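Local coordinates for protein Drep2 (Drosophila melanogaster, PDB 4D2K) that contains a CIDE domain that probably self-associates into higher-order assemblies, linking it to the apoptotic DNA fragmentation factor family, at residues A[49-54]-A[58-63]. Numbering follows the deposited sequence.
Sequences VRVVLE and TQIEDG
Residues 49-54 and 58-63 run antiparallel as the arms of a beta hairpin, with Val-52 facing Gln-59 as a non-hydrogen-bonded pair and two direct backbone bonds: Leu-53 N to Thr-58 O at 2.8 Å and Ile-60 N to Val-51 O at 2.9 Å. The pair is a worked example of an edge strand that parts from its neighbour, a single water bridging the next backbone N-H and C=O. This water accepts from Val-51 N and donates to Ile-60 O, the water oxygen 2.6 Å from Ile-60 O. Gln-59 NE2 also donates to this water, over a longer 3.3 Å. With CG anti to the backbone N (chi1 -169°) and the chain extended beyond it, Gln-59 carries its amide across to Arg-50, where Gln-59 NE2 lies 3.5 Å from Arg-50 CG, a van der Waals contact. Amide and guanidinium planes stand 81° apart, and the guanidinium itself turns to Glu-82, whose backbone O accepts from Arg-50 NH2. Val-52 CG1 rests against the backbone of Gln-59.

On the face of Val-51 and Ile-60 the contact is apolar. Ile-60 CG1 lies beside the backbone N (chi1 -61°), which turns CD1 back toward strand 49-53, where Ile-60 CD1 meets Leu-53 CD2 at 3.9 Å, the two side chains crossing nearly at right angles. Near the turn, Leu-53 and Thr-58 lie side by side, Leu-53 CD1 against Thr-58 CB.

In this ubiquitin-like CIDE-N domain, strand 59-60 edges the mixed sheet, and strand 49-53 also bonds to strand 74-79. Helix 30-40 packs on the face carrying Val-51 and Ile-60, Leu-34 touching Val-51 and Phe-30 touching Ile-60, while Asp-62, N-cap of helix 63-67, accepts from Tyr-65 N through OD1.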
loop_
_atom_site.group_PDB
_atom_site.type_symbol
_atom_site.label_atom_id
_atom_site.label_comp_id
_atom_site.label_asym_id
_atom_site.label_seq_id
_atom_site.Cartn_x
_atom_site.Cartn_y
_atom_site.Cartn_z
ATOM N N VAL A 49 8.289 3.428 4.772
ATOM C CA VAL A 49 6.928 3.853 4.489
ATOM C C VAL A 49 5.991 3.056 5.380
ATOM O O VAL A 49 6.371 2.041 5.985
ATOM C CB VAL A 49 6.528 3.637 2.985
ATOM C CG1 VAL A 49 7.429 4.433 2.053
ATOM C CG2 VAL A 49 6.588 2.154 2.613
ATOM N N ARG A 50 4.757 3.511 5.449
ATOM C CA ARG A 50 3.721 2.752 6.096
ATOM C C ARG A 50 2.610 2.476 5.071
ATOM O O ARG A 50 2.403 3.250 4.150
ATOM C CB ARG A 50 3.233 3.531 7.315
ATOM C CG ARG A 50 4.246 3.500 8.455
ATOM C CD ARG A 50 4.045 4.621 9.461
ATOM N NE ARG A 50 4.105 5.932 8.816
ATOM C CZ ARG A 50 3.070 6.759 8.700
ATOM N NH1 ARG A 50 1.889 6.425 9.214
ATOM N NH2 ARG A 50 3.224 7.929 8.088
ATOM N N VAL A 51 1.913 1.362 5.214
ATOM C CA VAL A 51 0.807 1.061 4.314
ATOM C C VAL A 51 -0.465 0.974 5.135
ATOM O O VAL A 51 -0.490 0.301 6.157
ATOM C CB VAL A 51 1.046 -0.250 3.532
ATOM C CG1 VAL A 51 -0.168 -0.587 2.687
ATOM C CG2 VAL A 51 2.295 -0.121 2.655
ATOM N N VAL A 52 -1.516 1.663 4.720
ATOM C CA VAL A 52 -2.740 1.601 5.495
ATOM C C VAL A 52 -3.919 1.358 4.582
ATOM O O VAL A 52 -3.847 1.624 3.389
ATOM C CB VAL A 52 -2.993 2.918 6.322
ATOM C CG1 VAL A 52 -1.859 3.188 7.300
ATOM C CG2 VAL A 52 -3.202 4.119 5.392
ATOM N N LEU A 53 -5.016 0.869 5.146
ATOM C CA LEU A 53 -6.246 0.728 4.385
ATOM C C LEU A 53 -6.766 2.117 4.046
ATOM O O LEU A 53 -6.711 3.032 4.874
ATOM C CB LEU A 53 -7.292 -0.039 5.190
ATOM C CG LEU A 53 -7.058 -1.519 5.484
ATOM C CD1 LEU A 53 -8.256 -2.057 6.253
ATOM C CD2 LEU A 53 -6.887 -2.286 4.186
ATOM N N GLU A 54 -7.271 2.283 2.836
ATOM C CA GLU A 54 -7.819 3.566 2.459
ATOM C C GLU A 54 -9.085 3.868 3.260
ATOM O O GLU A 54 -9.385 5.024 3.537
ATOM C CB GLU A 54 -8.106 3.626 0.950
ATOM C CG GLU A 54 -8.492 5.041 0.454
ATOM C CD GLU A 54 -9.939 5.388 0.736
ATOM O OE1 GLU A 54 -10.770 4.456 0.788
ATOM O OE2 GLU A 54 -10.252 6.581 0.919
ATOM N N THR A 58 -6.416 1.701 9.043
ATOM C CA THR A 58 -5.817 0.512 9.660
ATOM C C THR A 58 -4.495 0.201 8.994
ATOM O O THR A 58 -4.425 0.187 7.775
ATOM C CB THR A 58 -6.703 -0.738 9.533
ATOM O OG1 THR A 58 -7.913 -0.564 10.282
ATOM C CG2 THR A 58 -5.964 -1.964 10.048
ATOM N N GLN A 59 -3.443 -0.005 9.787
ATOM C CA GLN A 59 -2.114 -0.253 9.241
ATOM C C GLN A 59 -1.864 -1.729 8.926
ATOM O O GLN A 59 -2.269 -2.589 9.686
ATOM C CB GLN A 59 -1.036 0.246 10.202
ATOM C CG GLN A 59 0.328 0.256 9.576
ATOM C CD GLN A 59 1.387 0.932 10.436
ATOM O OE1 GLN A 59 1.081 1.587 11.436
ATOM N NE2 GLN A 59 2.641 0.806 10.019
ATOM N N ILE A 60 -1.183 -2.011 7.822
ATOM C CA ILE A 60 -0.789 -3.384 7.497
ATOM C C ILE A 60 0.722 -3.495 7.649
ATOM O O ILE A 60 1.468 -2.751 6.991
ATOM C CB ILE A 60 -1.192 -3.796 6.049
ATOM C CG1 ILE A 60 -2.707 -3.728 5.860
ATOM C CG2 ILE A 60 -0.701 -5.190 5.728
ATOM C CD1 ILE A 60 -3.196 -2.419 5.314
ATOM N N GLU A 61 1.189 -4.428 8.474
ATOM C CA GLU A 61 2.628 -4.526 8.755
ATOM C C GLU A 61 3.219 -5.909 8.623
ATOM O O GLU A 61 4.310 -6.152 9.131
ATOM C CB GLU A 61 2.957 -4.058 10.182
ATOM C CG GLU A 61 2.411 -2.709 10.599
ATOM C CD GLU A 61 2.708 -2.432 12.057
ATOM O OE1 GLU A 61 3.893 -2.480 12.448
ATOM O OE2 GLU A 61 1.762 -2.187 12.821
ATOM N N ASP A 62 2.515 -6.819 7.968
ATOM C CA ASP A 62 2.970 -8.208 7.924
ATOM C C ASP A 62 2.191 -9.044 6.907
ATOM O O ASP A 62 1.088 -8.681 6.499
ATOM C CB ASP A 62 2.904 -8.856 9.315
ATOM C CG ASP A 62 1.552 -8.653 10.001
ATOM O OD1 ASP A 62 0.520 -9.175 9.518
ATOM O OD2 ASP A 62 1.532 -8.010 11.077
ATOM N N GLY A 63 2.800 -10.150 6.489
ATOM C CA GLY A 63 2.166 -11.088 5.584
ATOM C C GLY A 63 0.828 -11.639 6.024
ATOM O O GLY A 63 -0.011 -11.947 5.180
HETATM O O HOH W 1 2.872 -0.554 7.050
#